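Local coordinates for uncharacterized protein (Legionella longbeachae NSW150, PDB 4JZA), which removes phosphate from phosphoinositides, probably the 3-phosphate of phosphatidylinositol 3-phosphate, and may thereby act on the lipid metabolism of the infected host, at residues A[195-198]-A[199-202]; A[555-558]-A[559-563]; A[629-632]-A[633-637]. One frame throughout, in Å; residues are numbered along the deposited sequence.

The three contacts are local, each made within a single stretch of chain at or along a helix. Interaction 2 lies closest to the presumed active site: it contains Arg-556, the arginine of a CX5R signature that begins at Cys-550 in the loop before it, and both Arg-556 and Lys-557 touch Cys-550. Interaction 3, in helix 628-637, is its neighbour, with centres about 17 Å apart and nearest atoms about 5 Å apart, though the two do not touch. Interaction 1 belongs to the insertion domain and stands apart, its centre about 41 Å from that of interaction 2 and about 54 Å from that of interaction 3.

Interaction 1: A[195-198]-A[199-202]; sequences DLEE and YQHA
The carbonyl of Glu-197 starts the helix: Glu-197 O accepts the N-H of His-201, 2.9 Å from His-201 N, in a nearly straight bond, while Gln-200 N adds a weak one to the same oxygen. This is the N-terminal turn of helix 198-206 in the insertion domain, with Glu-197 at the N-cap. The next rung follows with Ala-202 N bonded to Glu-198 O at 3.0 Å. Just ahead of the cap, Leu-196 folds back against the first turn. Its CD1 reaches 3.9 Å from Gln-200 O, and its CB meets the edge of the His-201 ring near the ring plane. Leu-196 and Gln-200 also bear on Phe-287 of helix 274-288, which makes this turn one side of a helix-helix interface. Gln-200 crosses the Glu-197 side chain at a slant and brings its NE2 to 3.5 Å from Glu-197 CB. On the other flank Glu-198 stretches away from the turn, and its OE1 is hydrogen-bonded to Lys-388 N. Tyr-199 has its CG between the backbone N and the carbonyl carbon (chi1 73°), which turns the ring back beside the Glu-197 side chain. The two lie alongside each other, pointing the same way. Gln-200 CG covers one face of this ring, 3.4 Å above the plane and offset toward the rim. The Glu-197 carboxylate stands almost perpendicular to the ring (86°) and places OE1 in the ring plane, 3.8 Å from Tyr-199 CE1.

Interaction 2: A[555-558]-A[559-563]; sequences DRKA and IELIH
Lys-557 and Glu-560 both set CG anti to the backbone N (chi1 -174° and 178°), and each chain then bends at chi2, a shape that lays the two side by side, pointing the same way, and brings the lysine ammonium to the carboxylate. Lys-557 NZ comes to 2.6 Å from Glu-560 OE1, meeting that oxygen nearly along its C-O bond, in a salt bridge that is also a hydrogen bond. The other carboxylate oxygen, OE2, is hydrogen-bonded to Thr-564 OG1 one turn further on, which should restrict rotation of the group. Beneath the pair runs the first turn of helix 556-574, whose first residue, Arg-556, closes the CX5R signature. Asp-555 occupies the N-cap position without a capping bond from its side chain, whose OD1 instead accepts a hydrogen bond from Lys-620 N. Four rungs of i to i+4 bonding tie the segments together. They open with Ile-559 N at 3.1 Å from Asp-555 O and close with Ile-562 N at 3.1 Å from Ala-558 O. Leu-561 packs on Gln-605 of helix 604-612, as do Ala-558 and Ile-562, and Tyr-625 of helix 622-625 packs on both Ile-559 and Arg-556. In phosphatases with this signature the arginine binds substrate phosphate, a role Arg-556 probably shares. The buried lysine charge one residue later is matched by Glu-560, and that pairing would lower the cost of keeping both ions within the protein beside the presumed catalytic loop.

Interaction 3: A[629-632]-A[633-637]; sequences DIAA and EIRKR
Arg-635 turns its guanidinium back over the preceding turn of its own helix, and one face of the flat group lies on the backbone there: Ala-631 C sits 4.0 Å from the plane, over its centre, and Ala-632 N lies under the rim. The methyl of Ala-631 meets the same face, with its CB 3.4 Å from Arg-635 NH2. The chain is extended at chi2 and bends at chi3 (-129°), which carries the group back toward Ala-631. At its polar atoms it is held by salt bridges from NE to Glu-623 and from NH2 to Glu-628, which should fix its rotation. A second guanidinium, that of Arg-637, takes the Glu-633 carboxylate at its edge and in its plane. Its NE lies 3.0 Å from Glu-633 OE2, approached on the anti side and tilted 27° from the carboxylate plane. The backbone underneath is regular alpha-helix, the straightest rung being Arg-635 N to Ala-631 O at 2.9 Å (169°). On the buried side Ile-630 CG2 touches Ile-634 CD1 at 3.8 Å. Helix 628-637 contacts two others: Ile-630 packs on Val-596 of helix 587-602, where Asp-629 and Arg-637 are salt-bridged to Arg-589 and Asp-598, while Ala-631, Ile-634 and Arg-635 pack on Leu-644 of helix 643-652.

Interaction 1: A[195-198]-A[199-202]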
loop_
_atom_site.group_PDB
_atom_site.type_symbol
_atom_site.label_atom_id
_atom_site.label_comp_id
_atom_site.label_asym_id
_atom_site.label_seq_id
_atom_site.Cartn_x
_atom_site.Cartn_y
_atom_site.Cartn_z
ATOM N N ASP A 195 5.356 22.631 -4.269
ATOM C CA ASP A 195 5.860 23.147 -5.549
ATOM C C ASP A 195 7.353 23.554 -5.553
ATOM O O ASP A 195 7.896 23.787 -6.602
ATOM C CB ASP A 195 4.982 24.290 -6.019
ATOM C CG ASP A 195 3.523 23.849 -6.294
ATOM O OD1 ASP A 195 3.222 22.625 -6.340
ATOM O OD2 ASP A 195 2.674 24.742 -6.466
ATOM N N LEU A 196 8.033 23.571 -4.416
ATOM C CA LEU A 196 9.418 24.015 -4.385
ATOM C C LEU A 196 10.393 23.079 -5.046
ATOM O O LEU A 196 10.178 21.875 -5.070
ATOM C CB LEU A 196 9.873 24.227 -2.932
ATOM C CG LEU A 196 9.081 25.239 -2.088
ATOM C CD1 LEU A 196 9.727 25.403 -0.724
ATOM C CD2 LEU A 196 9.033 26.583 -2.785
ATOM N N GLU A 197 11.494 23.647 -5.536
ATOM C CA GLU A 197 12.655 22.863 -5.937
ATOM C C GLU A 197 13.441 22.331 -4.733
ATOM O O GLU A 197 13.355 22.864 -3.634
ATOM C CB GLU A 197 13.575 23.712 -6.794
ATOM C CG GLU A 197 13.037 24.036 -8.181
ATOM C CD GLU A 197 14.068 24.743 -9.050
ATOM O OE1 GLU A 197 15.218 24.236 -9.189
ATOM O OE2 GLU A 197 13.743 25.826 -9.582
ATOM N N GLU A 198 14.250 21.304 -4.942
ATOM C CA GLU A 198 14.849 20.607 -3.811
ATOM C C GLU A 198 15.587 21.574 -2.902
ATOM O O GLU A 198 15.443 21.474 -1.696
ATOM C CB GLU A 198 15.760 19.417 -4.235
ATOM C CG GLU A 198 16.242 18.531 -3.061
ATOM C CD GLU A 198 17.163 17.336 -3.451
ATOM O OE1 GLU A 198 17.903 16.804 -2.557
ATOM O OE2 GLU A 198 17.158 16.916 -4.634
ATOM N N TYR A 199 16.386 22.492 -3.441
ATOM C CA TYR A 199 17.221 23.356 -2.553
ATOM C C TYR A 199 16.352 24.302 -1.720
ATOM O O TYR A 199 16.675 24.661 -0.585
ATOM C CB TYR A 199 18.323 24.125 -3.326
ATOM C CG TYR A 199 17.796 25.247 -4.159
ATOM C CD1 TYR A 199 17.165 24.986 -5.345
ATOM C CD2 TYR A 199 17.909 26.592 -3.749
ATOM C CE1 TYR A 199 16.649 26.008 -6.133
ATOM C CE2 TYR A 199 17.407 27.621 -4.540
ATOM C CZ TYR A 199 16.776 27.315 -5.751
ATOM O OH TYR A 199 16.224 28.244 -6.617
ATOM N N GLN A 200 15.226 24.685 -2.281
ATOM C CA GLN A 200 14.366 25.625 -1.600
ATOM C C GLN A 200 13.632 24.884 -0.507
ATOM O O GLN A 200 13.446 25.415 0.576
ATOM C CB GLN A 200 13.382 26.283 -2.577
ATOM C CG GLN A 200 14.027 27.117 -3.690
ATOM C CD GLN A 200 12.993 27.650 -4.682
ATOM O OE1 GLN A 200 12.307 28.606 -4.409
ATOM N NE2 GLN A 200 12.869 27.014 -5.805
ATOM N N HIS A 201 13.221 23.651 -0.801
ATOM C CA HIS A 201 12.615 22.757 0.199
ATOM C C HIS A 201 13.567 22.582 1.378
ATOM O O HIS A 201 13.119 22.612 2.540
ATOM C CB HIS A 201 12.293 21.377 -0.408
ATOM C CG HIS A 201 11.188 20.625 0.289
ATOM N ND1 HIS A 201 9.857 20.961 0.162
ATOM C CD2 HIS A 201 11.213 19.533 1.085
ATOM C CE1 HIS A 201 9.110 20.108 0.842
ATOM N NE2 HIS A 201 9.912 19.242 1.426
ATOM N N ALA A 202 14.861 22.417 1.106
ATOM C CA ALA A 202 15.786 22.289 2.202
ATOM C C ALA A 202 15.844 23.588 3.025
ATOM O O ALA A 202 15.940 23.540 4.281
ATOM C CB ALA A 202 17.166 21.917 1.718
#

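Interaction 2: A[555-558]-A[559-563]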
loop_
_atom_site.group_PDB
_atom_site.type_symbol
_atom_site.label_atom_id
_atom_site.label_comp_id
_atom_site.label_asym_id
_atom_site.label_seq_id
_atom_site.Cartn_x
_atom_site.Cartn_y
_atom_site.Cartn_z
ATOM N N ASP A 555 8.288 -12.183 0.260
ATOM C CA ASP A 555 8.319 -13.096 -0.869
ATOM C C ASP A 555 9.589 -13.915 -1.024
ATOM O O ASP A 555 9.635 -15.054 -0.604
ATOM C CB ASP A 555 7.950 -12.354 -2.145
ATOM C CG ASP A 555 6.562 -11.772 -2.077
ATOM O OD1 ASP A 555 5.632 -12.508 -1.722
ATOM O OD2 ASP A 555 6.390 -10.578 -2.359
ATOM N N ARG A 556 10.624 -13.334 -1.599
ATOM C CA ARG A 556 11.871 -14.048 -1.743
ATOM C C ARG A 556 12.416 -14.381 -0.368
ATOM O O ARG A 556 12.975 -15.444 -0.151
ATOM C CB ARG A 556 12.865 -13.246 -2.564
ATOM C CG ARG A 556 12.680 -13.447 -4.051
ATOM C CD ARG A 556 13.798 -12.823 -4.855
ATOM N NE ARG A 556 15.020 -13.599 -4.756
ATOM C CZ ARG A 556 16.169 -13.248 -5.306
ATOM N NH1 ARG A 556 16.254 -12.136 -6.001
ATOM N NH2 ARG A 556 17.229 -14.009 -5.160
ATOM N N LYS A 557 12.241 -13.453 0.555
ATOM C CA LYS A 557 12.678 -13.622 1.923
ATOM C C LYS A 557 11.969 -14.782 2.603
ATOM O O LYS A 557 12.568 -15.510 3.374
ATOM C CB LYS A 557 12.442 -12.337 2.703
ATOM C CG LYS A 557 13.000 -12.358 4.110
ATOM C CD LYS A 557 14.494 -12.582 4.095
ATOM C CE LYS A 557 15.017 -12.772 5.500
ATOM N NZ LYS A 557 16.427 -13.229 5.485
ATOM N N ALA A 558 10.685 -14.933 2.333
ATOM C CA ALA A 558 9.924 -16.042 2.875
ATOM C C ALA A 558 10.470 -17.358 2.357
ATOM O O ALA A 558 10.525 -18.335 3.073
ATOM C CB ALA A 558 8.460 -15.906 2.523
ATOM N N ILE A 559 10.841 -17.379 1.089
ATOM C CA ILE A 559 11.424 -18.563 0.485
ATOM C C ILE A 559 12.769 -18.942 1.104
ATOM O O ILE A 559 13.050 -20.113 1.301
ATOM C CB ILE A 559 11.491 -18.425 -1.047
ATOM C CG1 ILE A 559 10.094 -18.558 -1.632
ATOM C CG2 ILE A 559 12.380 -19.481 -1.669
ATOM C CD1 ILE A 559 9.942 -17.907 -2.980
ATOM N N GLU A 560 13.598 -17.950 1.403
ATOM C CA GLU A 560 14.873 -18.205 2.045
ATOM C C GLU A 560 14.675 -18.809 3.419
ATOM O O GLU A 560 15.381 -19.723 3.811
ATOM C CB GLU A 560 15.667 -16.914 2.191
ATOM C CG GLU A 560 16.998 -17.096 2.904
ATOM C CD GLU A 560 16.944 -16.785 4.389
ATOM O OE1 GLU A 560 16.392 -15.743 4.764
ATOM O OE2 GLU A 560 17.470 -17.576 5.189
ATOM N N LEU A 561 13.709 -18.280 4.153
ATOM C CA LEU A 561 13.421 -18.750 5.496
ATOM C C LEU A 561 12.951 -20.186 5.520
ATOM O O LEU A 561 13.329 -20.949 6.386
ATOM C CB LEU A 561 12.385 -17.860 6.164
ATOM C CG LEU A 561 12.849 -16.445 6.469
ATOM C CD1 LEU A 561 11.752 -15.689 7.183
ATOM C CD2 LEU A 561 14.112 -16.463 7.300
ATOM N N ILE A 562 12.112 -20.545 4.566
ATOM C CA ILE A 562 11.651 -21.912 4.439
ATOM C C ILE A 562 12.863 -22.804 4.102
ATOM O O ILE A 562 13.054 -23.890 4.713
ATOM C CB ILE A 562 10.598 -21.976 3.317
ATOM C CG1 ILE A 562 9.225 -21.540 3.849
ATOM C CG2 ILE A 562 10.492 -23.351 2.713
ATOM C CD1 ILE A 562 8.319 -21.082 2.747
ATOM N N HIS A 563 13.681 -22.348 3.143
ATOM C CA HIS A 563 14.782 -23.157 2.660
ATOM C C HIS A 563 15.784 -23.351 3.781
ATOM O O HIS A 563 16.216 -24.484 4.058
ATOM C CB HIS A 563 15.427 -22.517 1.461
ATOM C CG HIS A 563 16.357 -23.410 0.707
ATOM N ND1 HIS A 563 17.720 -23.394 0.905
ATOM C CD2 HIS A 563 16.137 -24.265 -0.318
ATOM C CE1 HIS A 563 18.293 -24.237 0.068
ATOM N NE2 HIS A 563 17.355 -24.795 -0.672
#

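Interaction 3: A[629-632]-A[633-637]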
loop_
_atom_site.group_PDB
_atom_site.type_symbol
_atom_site.label_atom_id
_atom_site.label_comp_id
_atom_site.label_asym_id
_atom_site.label_seq_id
_atom_site.Cartn_x
_atom_site.Cartn_y
_atom_site.Cartn_z
ATOM N N ASP A 629 12.111 -29.534 -8.895
ATOM C CA ASP A 629 11.640 -30.724 -8.172
ATOM C C ASP A 629 10.803 -30.409 -6.936
ATOM O O ASP A 629 9.878 -31.159 -6.610
ATOM C CB ASP A 629 12.755 -31.722 -7.843
ATOM C CG ASP A 629 13.993 -31.087 -7.179
ATOM O OD1 ASP A 629 13.985 -29.844 -7.064
ATOM O OD2 ASP A 629 14.968 -31.838 -6.800
ATOM N N ILE A 630 11.077 -29.281 -6.290
ATOM C CA ILE A 630 10.258 -28.815 -5.157
ATOM C C ILE A 630 8.888 -28.305 -5.609
ATOM O O ILE A 630 7.843 -28.637 -5.059
ATOM C CB ILE A 630 10.967 -27.687 -4.402
ATOM C CG1 ILE A 630 12.266 -28.222 -3.771
ATOM C CG2 ILE A 630 10.071 -27.124 -3.312
ATOM C CD1 ILE A 630 13.234 -27.158 -3.293
ATOM N N ALA A 631 8.912 -27.494 -6.641
ATOM C CA ALA A 631 7.689 -26.993 -7.202
ATOM C C ALA A 631 6.825 -28.170 -7.637
ATOM O O ALA A 631 5.644 -28.232 -7.316
ATOM C CB ALA A 631 7.978 -26.043 -8.373
ATOM N N ALA A 632 7.426 -29.113 -8.338
ATOM C CA ALA A 632 6.686 -30.293 -8.822
ATOM C C ALA A 632 6.115 -31.165 -7.708
ATOM O O ALA A 632 5.017 -31.655 -7.797
ATOM C CB ALA A 632 7.575 -31.135 -9.730
ATOM N N GLU A 633 6.872 -31.353 -6.659
ATOM C CA GLU A 633 6.370 -32.093 -5.527
ATOM C C GLU A 633 5.173 -31.398 -4.877
ATOM O O GLU A 633 4.188 -32.051 -4.525
ATOM C CB GLU A 633 7.504 -32.281 -4.503
ATOM C CG GLU A 633 7.107 -33.015 -3.216
ATOM C CD GLU A 633 6.697 -34.461 -3.448
ATOM O OE1 GLU A 633 6.809 -34.946 -4.591
ATOM O OE2 GLU A 633 6.276 -35.117 -2.473
ATOM N N ILE A 634 5.249 -30.068 -4.715
ATOM C CA ILE A 634 4.130 -29.321 -4.129
ATOM C C ILE A 634 2.898 -29.447 -5.018
ATOM O O ILE A 634 1.778 -29.724 -4.524
ATOM C CB ILE A 634 4.447 -27.851 -3.964
ATOM C CG1 ILE A 634 5.547 -27.685 -2.915
ATOM C CG2 ILE A 634 3.193 -27.094 -3.519
ATOM C CD1 ILE A 634 6.324 -26.382 -3.014
ATOM N N ARG A 635 3.112 -29.229 -6.324
ATOM C CA ARG A 635 2.055 -29.325 -7.308
ATOM C C ARG A 635 1.350 -30.655 -7.253
ATOM O O ARG A 635 0.132 -30.717 -7.355
ATOM C CB ARG A 635 2.578 -29.074 -8.725
ATOM C CG ARG A 635 2.685 -27.609 -9.204
ATOM C CD ARG A 635 3.222 -27.614 -10.627
ATOM N NE ARG A 635 4.360 -26.732 -10.831
ATOM C CZ ARG A 635 5.553 -27.117 -11.282
ATOM N NH1 ARG A 635 5.798 -28.377 -11.545
ATOM N NH2 ARG A 635 6.537 -26.228 -11.448
ATOM N N LYS A 636 2.112 -31.722 -7.102
ATOM C CA LYS A 636 1.545 -33.049 -7.171
ATOM C C LYS A 636 0.911 -33.386 -5.835
ATOM O O LYS A 636 -0.180 -33.922 -5.777
ATOM C CB LYS A 636 2.597 -34.067 -7.654
ATOM C CG LYS A 636 2.973 -33.820 -9.139
ATOM C CD LYS A 636 3.958 -34.815 -9.754
ATOM C CE LYS A 636 5.330 -34.804 -9.076
ATOM N NZ LYS A 636 6.277 -35.736 -9.747
ATOM N N ARG A 637 1.524 -33.004 -4.739
ATOM C CA ARG A 637 0.854 -33.207 -3.460
ATOM C C ARG A 637 -0.556 -32.563 -3.379
ATOM O O ARG A 637 -1.471 -33.105 -2.713
ATOM C CB ARG A 637 1.731 -32.657 -2.342
ATOM C CG ARG A 637 2.877 -33.564 -1.934
ATOM C CD ARG A 637 3.630 -32.858 -0.837
ATOM N NE ARG A 637 4.884 -33.455 -0.413
ATOM C CZ ARG A 637 5.484 -33.131 0.720
ATOM N NH1 ARG A 637 4.917 -32.263 1.533
ATOM N NH2 ARG A 637 6.638 -33.692 1.057
#